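Local coordinates for protein CDA peptide synthetase I (Streptomyces coelicolor, PDB 5DU9) that belongs to the condensation-domain family of nonribosomal peptide synthetases, a two-lobed fold of the CoA-acyltransferase clan, at residues 115-118 and 119-122; 202-206 and 207-211; 253-256 and 257-260. The protein carries 1 engineered substitution. All blocks are in the same frame, centred on the assembly; numbering follows the deposited sequence.

Interaction 1: 115-118 and 119-122; sequences EGEA and QRWM
Glu117 and Arg120 face each other across a water molecule on the outer side of helix 114-126, the helix of a beta-alpha-beta unit that runs from strand 103-107 to strand 138-146. The carboxylate OE1 of Glu117 stays 4.5 Å from NH1 of Arg120 and lies well out of the guanidinium plane, so any attraction between the charges is probably through space, with no N-H aimed at the oxygen. Water 1 joins them instead. It donates to Glu117 OE1 at 2.6 Å and to Glu117 O at 2.7 Å, and accepts a weak bond from Arg120 NH1 at the edge of the guanidinium, in its plane. Bends in the Glu117 side chain, at chi1 (-80°) and chi2 (-61°), bring OE1 to where it and the residue's own carbonyl oxygen can both accept from this water.

Regular helical bonds link the two turns, as from Trp121 N to Glu117 O, whose carbonyl oxygen thereby serves both a backbone N-H and the water. Trp121 and Ala118 face the sheet. Trp121 meets Phe143 edge-to-face and reaches strands 103-107, 138-146 and 149-157, while Ala118 rests on Phe143 as well; these side chains pack the helix against the sheet of the beta-alpha-beta unit. The amide of Gln119 leads away from the first turn: NE2 bonds to Asp123 and OE1 accepts from Arg383.

Met122 returns toward that turn. Its thioether chain, bent at chi3 (-71°), comes alongside the carbonyl of Ala118, with CG 3.3 Å from Ala118 O and the terminal CE 3.6 Å from the same oxygen, which also receives Met122 N at 3.0 Å.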
# COMPACT_ATOMS: atom_id res chain seq x y z
N GLU A 115 -11.58 -0.64 -20.54
CA GLU A 115 -10.67 -0.92 -19.44
C GLU A 115 -9.29 -0.31 -19.70
O GLU A 115 -8.70 0.30 -18.81
CB GLU A 115 -10.54 -2.43 -19.23
CG GLU A 115 -11.80 -3.10 -18.68
CD GLU A 115 -12.92 -3.21 -19.71
OE1 GLU A 115 -12.64 -3.15 -20.92
OE2 GLU A 115 -14.09 -3.36 -19.29
N GLY A 116 -8.79 -0.46 -20.92
CA GLY A 116 -7.50 0.09 -21.29
C GLY A 116 -7.48 1.61 -21.24
O GLY A 116 -6.51 2.21 -20.78
N GLU A 117 -8.55 2.23 -21.72
CA GLU A 117 -8.64 3.68 -21.70
C GLU A 117 -8.69 4.22 -20.28
O GLU A 117 -8.12 5.27 -19.98
CB GLU A 117 -9.88 4.15 -22.47
CG GLU A 117 -9.69 4.19 -23.96
CD GLU A 117 -8.59 5.14 -24.39
OE1 GLU A 117 -8.69 6.34 -24.08
OE2 GLU A 117 -7.62 4.67 -25.02
N ALA A 118 -9.38 3.49 -19.40
CA ALA A 118 -9.46 3.88 -18.00
C ALA A 118 -8.08 3.82 -17.35
O ALA A 118 -7.70 4.72 -16.60
CB ALA A 118 -10.43 2.98 -17.26
N GLN A 119 -7.32 2.77 -17.66
CA GLN A 119 -5.98 2.61 -17.10
C GLN A 119 -5.08 3.75 -17.57
O GLN A 119 -4.31 4.31 -16.79
CB GLN A 119 -5.38 1.26 -17.51
CG GLN A 119 -3.98 1.01 -16.95
CD GLN A 119 -3.97 0.82 -15.44
OE1 GLN A 119 -4.70 -0.01 -14.90
NE2 GLN A 119 -3.14 1.60 -14.75
N ARG A 120 -5.19 4.08 -18.85
CA ARG A 120 -4.41 5.17 -19.43
C ARG A 120 -4.74 6.49 -18.74
O ARG A 120 -3.86 7.30 -18.48
CB ARG A 120 -4.66 5.27 -20.93
CG ARG A 120 -3.88 6.37 -21.62
CD ARG A 120 -4.02 6.32 -23.13
NE ARG A 120 -3.45 7.50 -23.76
CZ ARG A 120 -4.01 8.71 -23.74
NH1 ARG A 120 -5.16 8.90 -23.10
NH2 ARG A 120 -3.41 9.73 -24.34
N TRP A 121 -6.02 6.70 -18.44
CA TRP A 121 -6.46 7.92 -17.76
C TRP A 121 -5.87 8.00 -16.36
O TRP A 121 -5.38 9.05 -15.94
CB TRP A 121 -7.99 7.98 -17.68
CG TRP A 121 -8.51 9.35 -17.37
CD1 TRP A 121 -9.00 10.26 -18.25
CD2 TRP A 121 -8.58 9.96 -16.07
NE1 TRP A 121 -9.38 11.40 -17.59
CE2 TRP A 121 -9.13 11.25 -16.26
CE3 TRP A 121 -8.24 9.55 -14.78
CZ2 TRP A 121 -9.34 12.12 -15.20
CZ3 TRP A 121 -8.45 10.43 -13.73
CH2 TRP A 121 -8.99 11.70 -13.95
N MET A 122 -5.91 6.88 -15.64
CA MET A 122 -5.39 6.84 -14.28
C MET A 122 -3.88 7.04 -14.26
O MET A 122 -3.35 7.72 -13.38
CB MET A 122 -5.77 5.51 -13.61
CG MET A 122 -7.26 5.35 -13.36
SD MET A 122 -7.70 3.85 -12.46
CE MET A 122 -7.40 2.60 -13.71
O HOH W 1 -7.71 7.23 -21.80

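Interaction 2: 202-206 and 207-211; sequences EAYRA and SARYE
Tyr204 and Tyr210 meet as an offset edge-to-face pair at the bend between helix 194-205 and helix 208-220, their centroids 5.8 Å apart and their planes at 63°. The edge of Tyr210 is turned toward the face of Tyr204. Starting from its CB, which points away from the second helix, the Tyr204 side chain is brought back over the bend by a chi1 of 160°. Its CD1 passes 4.0 Å from Ser207 OG. The next atom, CE1, lies near the backbone N and CA of Tyr210, and the aliphatic CG of Arg209 touches it at the ring edge. On the other branch, CE2 meets Tyr210 CD2 at 3.8 Å, while CZ sits 3.9 Å from Tyr210 CA. At the tip, OH packs against the same CA and hydrogen-bonds to Asp213, one turn further along the second helix.

On the backbone, the carbonyl oxygen of Tyr204 is gripped twice by Ser207, by N at 3.0 Å from above the carbonyl plane and by OG at 2.7 Å, closer to that plane. Ser207 is the N-cap of helix 208-220, its OG also accepting a weak bond from Arg209 N. Water 2 donates to both Arg205 O and Ser207 O. Ser207 thus accounts for both donors on the last-turn carbonyl of Tyr204, and its hydroxyl weakly caps the second helix, while the Tyr204 hydroxyl, bonded to Asp213, adds a side-chain link from the first helix to the second.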
# COMPACT_ATOMS: atom_id res chain seq x y z
N GLU A 202 4.65 10.72 19.37
CA GLU A 202 5.53 11.57 20.16
C GLU A 202 5.84 10.92 21.51
O GLU A 202 6.97 10.96 21.98
CB GLU A 202 4.90 12.95 20.36
CG GLU A 202 4.97 13.82 19.12
CD GLU A 202 4.21 15.13 19.26
OE1 GLU A 202 3.50 15.30 20.26
OE2 GLU A 202 4.33 15.98 18.36
N ALA A 203 4.83 10.31 22.12
CA ALA A 203 5.02 9.63 23.39
C ALA A 203 5.96 8.44 23.22
O ALA A 203 6.79 8.17 24.08
CB ALA A 203 3.69 9.17 23.97
N TYR A 204 5.83 7.74 22.09
CA TYR A 204 6.71 6.61 21.82
C TYR A 204 8.16 7.07 21.69
O TYR A 204 9.07 6.46 22.25
CB TYR A 204 6.28 5.86 20.55
CG TYR A 204 7.41 5.02 20.00
CD1 TYR A 204 7.77 3.83 20.60
CD2 TYR A 204 8.12 5.44 18.88
CE1 TYR A 204 8.82 3.07 20.11
CE2 TYR A 204 9.17 4.68 18.38
CZ TYR A 204 9.51 3.50 19.00
OH TYR A 204 10.55 2.75 18.49
N ARG A 205 8.37 8.15 20.94
CA ARG A 205 9.71 8.67 20.72
C ARG A 205 10.38 9.07 22.04
O ARG A 205 11.60 8.99 22.17
CB ARG A 205 9.68 9.86 19.77
CG ARG A 205 9.38 9.47 18.32
CD ARG A 205 9.73 10.58 17.34
NE ARG A 205 8.80 11.71 17.41
CZ ARG A 205 7.61 11.74 16.82
NH1 ARG A 205 7.18 10.69 16.14
NH2 ARG A 205 6.84 12.81 16.93
N ALA A 206 9.57 9.49 23.01
CA ALA A 206 10.08 9.94 24.30
C ALA A 206 10.20 8.80 25.32
O ALA A 206 10.62 9.03 26.46
CB ALA A 206 9.18 11.03 24.86
N SER A 207 9.83 7.59 24.91
CA SER A 207 9.75 6.46 25.84
C SER A 207 11.02 5.63 25.88
O SER A 207 11.90 5.77 25.03
CB SER A 207 8.57 5.56 25.46
OG SER A 207 8.89 4.77 24.33
N ALA A 208 11.11 4.76 26.89
CA ALA A 208 12.24 3.85 27.03
C ALA A 208 12.27 2.83 25.90
O ALA A 208 13.33 2.31 25.55
CB ALA A 208 12.17 3.14 28.38
N ARG A 209 11.10 2.54 25.32
CA ARG A 209 11.01 1.55 24.26
C ARG A 209 11.77 1.99 23.02
O ARG A 209 12.31 1.16 22.29
CB ARG A 209 9.54 1.28 23.89
CG ARG A 209 9.36 0.16 22.88
CD ARG A 209 7.89 -0.16 22.66
NE ARG A 209 7.23 -0.58 23.90
CZ ARG A 209 7.23 -1.83 24.36
NH1 ARG A 209 7.84 -2.81 23.69
NH2 ARG A 209 6.61 -2.11 25.50
N TYR A 210 11.80 3.30 22.77
CA TYR A 210 12.47 3.83 21.58
C TYR A 210 13.94 3.41 21.56
O TYR A 210 14.44 2.92 20.54
CB TYR A 210 12.36 5.35 21.53
CG TYR A 210 13.14 5.96 20.38
CD1 TYR A 210 14.47 6.31 20.52
CD2 TYR A 210 12.54 6.16 19.14
CE1 TYR A 210 15.19 6.85 19.48
CE2 TYR A 210 13.25 6.71 18.09
CZ TYR A 210 14.57 7.05 18.26
OH TYR A 210 15.28 7.59 17.22
N GLU A 211 14.61 3.60 22.68
CA GLU A 211 16.02 3.23 22.81
C GLU A 211 16.22 1.73 22.58
O GLU A 211 17.15 1.33 21.88
CB GLU A 211 16.55 3.63 24.20
CG GLU A 211 17.97 3.19 24.49
CD GLU A 211 18.52 3.78 25.78
OE1 GLU A 211 17.71 4.08 26.68
OE2 GLU A 211 19.75 3.94 25.88
O HOH W 2 13.48 8.10 23.95

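Interaction 3: 253-256 and 257-260; sequences TEVL and GRAA
Thr253 O lies 3.9 Å from Gly257 N, too long for the usual helical bond, and is taken instead by Leu256 N; the Thr253 hydroxyl bonds to Pro401 O. Here helix 250-263 is kinked: the bond from Leu256 N to Thr253 O spans three residues instead of four.

Glu254 follows, with a carbonyl oxygen that receives Arg258 N at 3.2 Å, a return to the regular four-residue spacing, and, weakly, Gly257 N. Its carboxylate OE1 stops 4.3 Å short of Arg258 NH1. Water 3 closes the gap by donating to OE1 and accepting from NH1 at 2.9 Å in the plane of the guanidinium.

At Val255 the Arg258 chain folds back along the helix, bent at chi3 (-64°), and lays one face of its guanidinium over the backbone. Val255 CA stands 3.6 Å above that plane, toward the rim. On the same residue, CB is approached by Arg258 NH2 to 3.5 Å. In this condensation domain the helix packs beside helix 418-437, where Val255 and Ala259 both touch Ala436. Val255 O accepts from Ala259 N, continuing the regular spacing.

Leu256 turns from the arginine side into the interior, meeting Leu405 of strand 404-411 as well as Leu432 and Ala436. Its carbonyl oxygen receives Ala260 N at 3.0 Å. The methyl CB of Ala260 lies 3.5 Å from Leu256 O.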
# COMPACT_ATOMS: atom_id res chain seq x y z
N THR A 253 -4.55 -20.03 -6.92
CA THR A 253 -4.17 -19.43 -5.64
C THR A 253 -4.59 -20.25 -4.41
O THR A 253 -4.03 -20.06 -3.33
CB THR A 253 -4.76 -18.00 -5.48
OG1 THR A 253 -6.19 -18.05 -5.45
CG2 THR A 253 -4.32 -17.11 -6.63
N GLU A 254 -5.55 -21.15 -4.57
CA GLU A 254 -6.01 -21.96 -3.45
C GLU A 254 -4.87 -22.73 -2.78
O GLU A 254 -4.91 -22.97 -1.57
CB GLU A 254 -7.09 -22.95 -3.91
CG GLU A 254 -8.47 -22.33 -4.03
CD GLU A 254 -9.46 -23.21 -4.77
OE1 GLU A 254 -9.08 -24.33 -5.20
OE2 GLU A 254 -10.63 -22.79 -4.91
N VAL A 255 -3.86 -23.11 -3.56
CA VAL A 255 -2.74 -23.87 -3.02
C VAL A 255 -2.01 -23.10 -1.91
O VAL A 255 -1.45 -23.71 -1.00
CB VAL A 255 -1.74 -24.25 -4.14
CG1 VAL A 255 -1.07 -23.02 -4.72
CG2 VAL A 255 -0.70 -25.25 -3.63
N LEU A 256 -2.04 -21.77 -1.97
CA LEU A 256 -1.43 -20.96 -0.93
C LEU A 256 -2.15 -21.15 0.40
O LEU A 256 -1.52 -21.18 1.46
CB LEU A 256 -1.44 -19.48 -1.32
CG LEU A 256 -0.56 -19.08 -2.51
CD1 LEU A 256 -0.83 -17.63 -2.88
CD2 LEU A 256 0.91 -19.28 -2.18
N GLY A 257 -3.47 -21.27 0.33
CA GLY A 257 -4.27 -21.55 1.51
C GLY A 257 -3.98 -22.92 2.09
O GLY A 257 -3.96 -23.08 3.30
N ARG A 258 -3.76 -23.90 1.22
CA ARG A 258 -3.45 -25.25 1.68
C ARG A 258 -2.07 -25.29 2.33
O ARG A 258 -1.87 -25.99 3.33
CB ARG A 258 -3.53 -26.24 0.52
CG ARG A 258 -4.95 -26.45 0.01
CD ARG A 258 -5.07 -27.69 -0.86
NE ARG A 258 -4.28 -27.61 -2.09
CZ ARG A 258 -4.70 -27.05 -3.23
NH1 ARG A 258 -5.91 -26.50 -3.30
NH2 ARG A 258 -3.91 -27.04 -4.29
N ALA A 259 -1.13 -24.52 1.80
CA ALA A 259 0.20 -24.45 2.41
C ALA A 259 0.11 -23.78 3.77
O ALA A 259 0.79 -24.17 4.71
CB ALA A 259 1.17 -23.70 1.51
N ALA A 260 -0.73 -22.75 3.87
CA ALA A 260 -0.96 -22.07 5.13
C ALA A 260 -1.53 -23.02 6.17
O ALA A 260 -1.05 -23.08 7.30
CB ALA A 260 -1.89 -20.88 4.90
O HOH W 3 -7.02 -25.81 -5.90

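Overall arrangement
The three interactions follow one another in series along the chain and nowhere touch. Interactions 1 and 2 lie on opposite sides of the chain's centre, with 45 Å between their centres. Interaction 3 is 32 Å from interaction 1 and 39 Å from interaction 2, centre to centre. The (2S)-2-amino-N-butyl-propanamide pocket includes His158, Met308 and Glu348; of interaction 2, the side chain of Arg205 is about 12 Å from this ligand. The helix of interaction 1 packs on strand 149-157, which ends just before the pocket residue His158. Interactions 1 and 3 both place a water between a glutamate and an arginine on one helix.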